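PDB 6SCE: uncharacterized protein from Thermus thermophilus HB8, which acts as a CRISPR-associated DNA nuclease of type III defence, switched on by binding a cyclic oligoadenylate. Local coordinates for residues V303-A308 and R330-F335; V317-T322 and A334-K339. All coordinates share one frame; numbering follows the deposited sequence.

Contact 1. Residues V303-A308 and R330-F335; sequences VPLYAA and RWAEAF. With nucleotides of chain B.
Tyr306 CE1 and Phe335 CZ meet at 3.8 Å, the closest approach between residues 303-308 and 330-335. Phe335 CZ comes in at the edge of the tyrosine ring, near its plane, and the side chains cross at about a right angle. With planes at 70° and centroids 6.0 Å apart, the rings form an oblique aromatic pair. Both CG atoms stand anti to their backbone nitrogens (chi1 -171° and 170°), which brings Tyr306 CE1 and Phe335 CZ together. Asp427 and Leu431, on helix 425-432, close round this end; Tyr309, further along helix 303-312, meets Phe335 edge-to-face, and the Tyr306 hydroxyl is hydrogen-bonded to the backbone N of Arg424.

Beside this aromatic end the packing is looser. Leu305 CD2 touches Ala332 CB at 4.2 Å, a single methyl pair, although Leu305 CA and Ala332 CA are the nearest CA atoms, 8.8 Å apart. Arg330 and Ala334 lie on the solvent side of helix 326-338, where Glu333 salt-bridges Arg345 and Arg337. At the helix start, Pro304 CG lies 3.7 Å from N3 of A4 of chain B, and Val303 CG1 lies 3.7 Å from its N6. Helices 303-312 and 326-338 pack beside parallel strands 293-297 and 316-321 of one sheet, consistent with a CARF domain. All four touching residues are buried, over only 109 Å² in total, so burial of apolar carbons and dispersion hold residues 303-308 to 330-335.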
loop_
_atom_site.group_PDB
_atom_site.type_symbol
_atom_site.label_atom_id
_atom_site.label_comp_id
_atom_site.label_asym_id
_atom_site.label_seq_id
_atom_site.Cartn_x
_atom_site.Cartn_y
_atom_site.Cartn_z
ATOM N N VAL A 303 -7.834 -3.030 -1.111
ATOM C CA VAL A 303 -8.814 -2.792 -2.187
ATOM C C VAL A 303 -8.953 -3.965 -3.186
ATOM O O VAL A 303 -10.059 -4.326 -3.529
ATOM C CB VAL A 303 -8.558 -1.449 -2.904
ATOM C CG1 VAL A 303 -9.363 -1.330 -4.181
ATOM C CG2 VAL A 303 -8.896 -0.283 -1.970
ATOM N N PRO A 304 -7.834 -4.578 -3.641
ATOM C CA PRO A 304 -7.983 -5.682 -4.575
ATOM C C PRO A 304 -8.762 -6.851 -4.018
ATOM O O PRO A 304 -9.546 -7.496 -4.726
ATOM C CB PRO A 304 -6.533 -6.077 -4.886
ATOM C CG PRO A 304 -5.755 -4.802 -4.698
ATOM C CD PRO A 304 -6.437 -4.131 -3.527
ATOM N N LEU A 305 -8.550 -7.148 -2.746
ATOM C CA LEU A 305 -9.298 -8.200 -2.098
ATOM C C LEU A 305 -10.773 -7.857 -2.003
ATOM O O LEU A 305 -11.641 -8.705 -2.193
ATOM C CB LEU A 305 -8.751 -8.432 -0.697
ATOM C CG LEU A 305 -9.304 -9.645 0.068
ATOM C CD1 LEU A 305 -9.349 -10.939 -0.705
ATOM C CD2 LEU A 305 -8.432 -9.819 1.304
ATOM N N TYR A 306 -11.054 -6.604 -1.708
ATOM C CA TYR A 306 -12.434 -6.142 -1.641
ATOM C C TYR A 306 -13.105 -6.206 -3.035
ATOM O O TYR A 306 -14.241 -6.627 -3.155
ATOM C CB TYR A 306 -12.478 -4.743 -1.098
ATOM C CG TYR A 306 -13.871 -4.261 -0.794
ATOM C CD1 TYR A 306 -14.697 -4.987 0.040
ATOM C CD2 TYR A 306 -14.346 -3.080 -1.307
ATOM C CE1 TYR A 306 -15.973 -4.565 0.348
ATOM C CE2 TYR A 306 -15.629 -2.635 -1.001
ATOM C CZ TYR A 306 -16.434 -3.384 -0.177
ATOM O OH TYR A 306 -17.708 -2.973 0.140
ATOM N N ALA A 307 -12.385 -5.778 -4.071
ATOM C CA ALA A 307 -12.892 -5.886 -5.427
ATOM C C ALA A 307 -13.195 -7.316 -5.764
ATOM O O ALA A 307 -14.228 -7.615 -6.362
ATOM C CB ALA A 307 -11.901 -5.303 -6.426
ATOM N N ALA A 308 -12.298 -8.216 -5.381
ATOM C CA ALA A 308 -12.496 -9.638 -5.645
ATOM C C ALA A 308 -13.753 -10.176 -4.960
ATOM O O ALA A 308 -14.471 -11.011 -5.524
ATOM C CB ALA A 308 -11.278 -10.430 -5.221
ATOM N N ARG A 330 -6.119 -11.707 10.057
ATOM C CA ARG A 330 -7.184 -11.731 11.085
ATOM C C ARG A 330 -8.366 -10.826 10.680
ATOM O O ARG A 330 -9.540 -11.212 10.760
ATOM C CB ARG A 330 -6.605 -11.277 12.432
ATOM C CG ARG A 330 -7.591 -11.215 13.589
ATOM C CD ARG A 330 -6.896 -10.670 14.841
ATOM N NE ARG A 330 -7.787 -10.650 16.007
ATOM C CZ ARG A 330 -7.472 -10.129 17.198
ATOM N NH1 ARG A 330 -6.288 -9.567 17.404
ATOM N NH2 ARG A 330 -8.353 -10.153 18.189
ATOM N N TRP A 331 -8.071 -9.625 10.208
ATOM C CA TRP A 331 -9.118 -8.663 9.824
ATOM C C TRP A 331 -9.859 -9.102 8.575
ATOM O O TRP A 331 -11.055 -8.889 8.449
ATOM C CB TRP A 331 -8.532 -7.264 9.617
ATOM C CG TRP A 331 -7.857 -6.789 10.857
ATOM C CD1 TRP A 331 -8.260 -7.028 12.134
ATOM C CD2 TRP A 331 -6.648 -6.037 10.951
ATOM N NE1 TRP A 331 -7.384 -6.466 13.016
ATOM C CE2 TRP A 331 -6.386 -5.843 12.315
ATOM C CE3 TRP A 331 -5.768 -5.498 10.016
ATOM C CZ2 TRP A 331 -5.289 -5.134 12.767
ATOM C CZ3 TRP A 331 -4.665 -4.789 10.476
ATOM C CH2 TRP A 331 -4.439 -4.618 11.826
ATOM N N ALA A 332 -9.131 -9.721 7.644
ATOM C CA ALA A 332 -9.768 -10.241 6.427
ATOM C C ALA A 332 -10.721 -11.379 6.787
ATOM O O ALA A 332 -11.851 -11.443 6.292
ATOM C CB ALA A 332 -8.734 -10.730 5.428
ATOM N N GLU A 333 -10.247 -12.289 7.633
ATOM C CA GLU A 333 -11.096 -13.385 8.110
ATOM C C GLU A 333 -12.370 -12.840 8.771
ATOM O O GLU A 333 -13.464 -13.315 8.484
ATOM C CB GLU A 333 -10.308 -14.285 9.068
ATOM C CG GLU A 333 -11.083 -15.477 9.557
ATOM C CD GLU A 333 -10.304 -16.321 10.567
ATOM O OE1 GLU A 333 -9.548 -15.751 11.367
ATOM O OE2 GLU A 333 -10.496 -17.549 10.566
ATOM N N ALA A 334 -12.232 -11.824 9.623
ATOM C CA ALA A 334 -13.384 -11.272 10.341
ATOM C C ALA A 334 -14.355 -10.632 9.342
ATOM O O ALA A 334 -15.578 -10.779 9.442
ATOM C CB ALA A 334 -12.927 -10.262 11.361
ATOM N N PHE A 335 -13.798 -9.940 8.348
ATOM C CA PHE A 335 -14.612 -9.325 7.332
ATOM C C PHE A 335 -15.449 -10.332 6.569
ATOM O O PHE A 335 -16.680 -10.143 6.402
ATOM C CB PHE A 335 -13.776 -8.517 6.346
ATOM C CG PHE A 335 -14.563 -8.077 5.157
ATOM C CD1 PHE A 335 -15.467 -7.033 5.275
ATOM C CD2 PHE A 335 -14.460 -8.751 3.949
ATOM C CE1 PHE A 335 -16.228 -6.639 4.185
ATOM C CE2 PHE A 335 -15.228 -8.360 2.863
ATOM C CZ PHE A 335 -16.106 -7.295 2.985
ATOM P P A B 4 0.411 -5.326 -2.483
ATOM O OP1 A B 4 1.029 -3.971 -2.429
ATOM O OP2 A B 4 -0.745 -5.645 -1.573
ATOM O "O5'" A B 4 0.006 -5.625 -4.000
ATOM C "C5'" A B 4 -1.173 -4.990 -4.516
ATOM C "C4'" A B 4 -1.015 -4.846 -6.010
ATOM O "O4'" A B 4 -2.302 -4.515 -6.607
ATOM C "C3'" A B 4 -0.059 -3.728 -6.407
ATOM O "O3'" A B 4 0.683 -3.971 -7.598
ATOM C "C2'" A B 4 -1.040 -2.579 -6.660
ATOM O "O2'" A B 4 -0.480 -1.546 -7.439
ATOM C "C1'" A B 4 -2.145 -3.341 -7.367
ATOM N N9 A B 4 -3.415 -2.635 -7.464
ATOM C C8 A B 4 -4.123 -2.471 -8.628
ATOM N N7 A B 4 -5.204 -1.752 -8.468
ATOM C C5 A B 4 -5.193 -1.386 -7.125
ATOM C C6 A B 4 -6.071 -0.611 -6.338
ATOM N N6 A B 4 -7.165 -0.001 -6.806
ATOM N N1 A B 4 -5.742 -0.433 -5.033
ATOM C C2 A B 4 -4.628 -1.015 -4.569
ATOM N N3 A B 4 -3.741 -1.784 -5.207
ATOM C C4 A B 4 -4.085 -1.936 -6.494
#

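Contact 2. Residues V317-T322 and A334-K339; sequences VYLLTT and AFFRGK. With nucleotides of chain B.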
loop_
_atom_site.group_PDB
_atom_site.type_symbol
_atom_site.label_atom_id
_atom_site.label_comp_id
_atom_site.label_asym_id
_atom_site.label_seq_id
_atom_site.Cartn_x
_atom_site.Cartn_y
_atom_site.Cartn_z
ATOM N N VAL A 317 -13.951 -18.675 1.064
ATOM C CA VAL A 317 -12.763 -17.943 0.714
ATOM C C VAL A 317 -11.575 -18.635 1.347
ATOM O O VAL A 317 -11.637 -19.096 2.486
ATOM C CB VAL A 317 -12.867 -16.451 1.088
ATOM C CG1 VAL A 317 -13.045 -16.249 2.579
ATOM C CG2 VAL A 317 -11.633 -15.701 0.604
ATOM N N TYR A 318 -10.502 -18.737 0.588
ATOM C CA TYR A 318 -9.267 -19.318 1.071
ATOM C C TYR A 318 -8.224 -18.232 1.046
ATOM O O TYR A 318 -8.007 -17.661 -0.011
ATOM C CB TYR A 318 -8.820 -20.444 0.160
ATOM C CG TYR A 318 -9.709 -21.678 0.222
ATOM C CD1 TYR A 318 -10.912 -21.719 -0.458
ATOM C CD2 TYR A 318 -9.316 -22.811 0.941
ATOM C CE1 TYR A 318 -11.724 -22.851 -0.413
ATOM C CE2 TYR A 318 -10.122 -23.935 1.002
ATOM C CZ TYR A 318 -11.324 -23.957 0.328
ATOM O OH TYR A 318 -12.134 -25.087 0.362
ATOM N N LEU A 319 -7.655 -17.924 2.206
ATOM C CA LEU A 319 -6.751 -16.806 2.399
ATOM C C LEU A 319 -5.406 -17.307 2.891
ATOM O O LEU A 319 -5.345 -17.981 3.916
ATOM C CB LEU A 319 -7.332 -15.805 3.401
ATOM C CG LEU A 319 -8.667 -15.165 3.073
ATOM C CD1 LEU A 319 -9.198 -14.321 4.212
ATOM C CD2 LEU A 319 -8.529 -14.340 1.789
ATOM N N LEU A 320 -4.330 -17.008 2.160
ATOM C CA LEU A 320 -2.982 -17.389 2.549
ATOM C C LEU A 320 -2.106 -16.190 2.720
ATOM O O LEU A 320 -2.137 -15.284 1.900
ATOM C CB LEU A 320 -2.356 -18.302 1.486
ATOM C CG LEU A 320 -3.032 -19.637 1.207
ATOM C CD1 LEU A 320 -2.289 -20.427 0.123
ATOM C CD2 LEU A 320 -3.131 -20.454 2.466
ATOM N N THR A 321 -1.302 -16.168 3.776
ATOM C CA THR A 321 -0.275 -15.148 3.897
ATOM C C THR A 321 0.834 -15.588 4.853
ATOM O O THR A 321 0.893 -16.746 5.262
ATOM C CB THR A 321 -0.851 -13.755 4.251
ATOM O OG1 THR A 321 0.144 -12.756 3.966
ATOM C CG2 THR A 321 -1.308 -13.677 5.686
ATOM N N THR A 322 1.730 -14.668 5.139
ATOM C CA THR A 322 2.899 -14.916 5.923
ATOM C C THR A 322 2.610 -14.530 7.369
ATOM O O THR A 322 1.702 -13.741 7.692
ATOM C CB THR A 322 4.089 -14.079 5.427
ATOM O OG1 THR A 322 3.679 -12.709 5.355
ATOM C CG2 THR A 322 4.527 -14.533 4.065
ATOM N N ALA A 334 -12.232 -11.824 9.623
ATOM C CA ALA A 334 -13.384 -11.272 10.341
ATOM C C ALA A 334 -14.355 -10.632 9.342
ATOM O O ALA A 334 -15.578 -10.779 9.442
ATOM C CB ALA A 334 -12.927 -10.262 11.361
ATOM N N PHE A 335 -13.798 -9.940 8.348
ATOM C CA PHE A 335 -14.612 -9.325 7.332
ATOM C C PHE A 335 -15.449 -10.332 6.569
ATOM O O PHE A 335 -16.680 -10.143 6.402
ATOM C CB PHE A 335 -13.776 -8.517 6.346
ATOM C CG PHE A 335 -14.563 -8.077 5.157
ATOM C CD1 PHE A 335 -15.467 -7.033 5.275
ATOM C CD2 PHE A 335 -14.460 -8.751 3.949
ATOM C CE1 PHE A 335 -16.228 -6.639 4.185
ATOM C CE2 PHE A 335 -15.228 -8.360 2.863
ATOM C CZ PHE A 335 -16.106 -7.295 2.985
ATOM N N PHE A 336 -14.806 -11.404 6.105
ATOM C CA PHE A 336 -15.499 -12.404 5.320
ATOM C C PHE A 336 -16.496 -13.188 6.179
ATOM O O PHE A 336 -17.616 -13.418 5.751
ATOM C CB PHE A 336 -14.523 -13.324 4.589
ATOM C CG PHE A 336 -13.906 -12.697 3.351
ATOM C CD1 PHE A 336 -14.640 -12.564 2.187
ATOM C CD2 PHE A 336 -12.600 -12.264 3.359
ATOM C CE1 PHE A 336 -14.078 -12.012 1.051
ATOM C CE2 PHE A 336 -12.038 -11.698 2.238
ATOM C CZ PHE A 336 -12.782 -11.557 1.086
ATOM N N ARG A 337 -16.121 -13.527 7.406
ATOM C CA ARG A 337 -17.086 -14.176 8.311
ATOM C C ARG A 337 -18.307 -13.303 8.573
ATOM O O ARG A 337 -19.425 -13.813 8.620
ATOM C CB ARG A 337 -16.453 -14.526 9.646
ATOM C CG ARG A 337 -15.533 -15.738 9.616
ATOM C CD ARG A 337 -14.997 -15.956 11.024
ATOM N NE ARG A 337 -13.912 -16.931 11.118
ATOM C CZ ARG A 337 -14.084 -18.241 11.268
ATOM N NH1 ARG A 337 -15.307 -18.769 11.320
ATOM N NH2 ARG A 337 -13.025 -19.035 11.362
ATOM N N GLY A 338 -18.093 -11.995 8.714
ATOM C CA GLY A 338 -19.193 -11.043 8.929
ATOM C C GLY A 338 -20.153 -10.974 7.757
ATOM O O GLY A 338 -21.311 -10.622 7.926
ATOM N N LYS A 339 -19.669 -11.315 6.562
ATOM C CA LYS A 339 -20.484 -11.343 5.349
ATOM C C LYS A 339 -21.066 -12.724 5.065
ATOM O O LYS A 339 -21.562 -12.965 3.961
ATOM C CB LYS A 339 -19.652 -10.874 4.142
ATOM C CG LYS A 339 -19.202 -9.428 4.218
ATOM C CD LYS A 339 -20.404 -8.489 4.337
ATOM C CE LYS A 339 -20.069 -7.055 3.984
ATOM N NZ LYS A 339 -21.298 -6.209 4.051
ATOM P P A B 3 6.533 -7.831 -5.454
ATOM O OP1 A B 3 7.126 -9.216 -5.650
ATOM O OP2 A B 3 5.994 -7.231 -6.724
ATOM O "O5'" A B 3 5.401 -7.907 -4.346
ATOM C "C5'" A B 3 4.840 -6.750 -3.710
ATOM C "C4'" A B 3 3.720 -7.238 -2.820
ATOM O "O4'" A B 3 4.267 -8.078 -1.760
ATOM C "C3'" A B 3 2.905 -6.153 -2.129
ATOM O "O3'" A B 3 1.543 -6.458 -2.357
ATOM C "C2'" A B 3 3.301 -6.308 -0.652
ATOM O "O2'" A B 3 2.303 -5.896 0.257
ATOM C "C1'" A B 3 3.555 -7.809 -0.580
ATOM N N9 A B 3 4.389 -8.209 0.530
ATOM C C8 A B 3 5.595 -7.655 0.887
ATOM N N7 A B 3 6.137 -8.263 1.923
ATOM C C5 A B 3 5.255 -9.286 2.227
ATOM C C6 A B 3 5.282 -10.289 3.215
ATOM N N6 A B 3 6.292 -10.435 4.069
ATOM N N1 A B 3 4.253 -11.167 3.227
ATOM C C2 A B 3 3.267 -11.029 2.332
ATOM N N3 A B 3 3.129 -10.119 1.359
ATOM C C4 A B 3 4.174 -9.270 1.368
#
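Thr322 OG1 donates a hydrogen bond of 2.7 Å to N1 of A3 of chain B, the shortest polar link here. Its chi1 of 52° sets OG1 between the backbone N and the carbonyl carbon, leaving CG2 also close to the adenine, 3.5 Å from N1. A valine here would probably keep the apolar touch but leave N1 of A3 without this hydroxyl donor, weakening the hold on the base. One residue earlier, Thr321 OG1 is hydrogen-bonded to the carbonyl oxygen of Val298.

Thr322 directly follows strand 316-321, the first element of a beta-alpha-beta unit completed by helix 326-338 and strand 342-347. Backbone hydrogen bonds from Val317 to Arg342 and His344 join its two parallel strands, in a sheet whose 3-2-1-4 order is Rossmann-like, consistent with a CARF domain. The helix is seated on the strand through Phe336. Val317 CG1 stands over one face of its ring, 4.1 Å from the centroid and 27° off the normal, a CH-pi contact whose nearest carbon pair is Val317 CG1 to Phe336 CG at 3.7 Å. Phe335 CD2 lies over the opposite face, 3.9 Å above the plane, so the ring is held between two apolar groups. Leu319 CD1 approaches the same ring obliquely, 4.1 Å from Phe336 CD2, while Val343 on the neighbouring strand also touches the phenylalanine.

In the fold
The centres of contacts 1 and 2 lie about 6 Å apart, and both use helix 326-338, sharing Ala334 and Phe335. Along the chain, helix 303-312 comes first, then strand 316-321, and both contacts end on the later helix, which thus packs on one preceding helix and one preceding strand. The two join directly: Ala332 CB is 3.8 Å from Leu319 CD1, and Leu305 CD1 is 3.9 Å from Phe336 CZ, making one continuous apolar layer beside the parallel part of the sheet. The N-terminal end of helix 303-312 meets A4 of chain B and the residue after strand 316-321 meets A3, so both elements face the bound oligoadenylate.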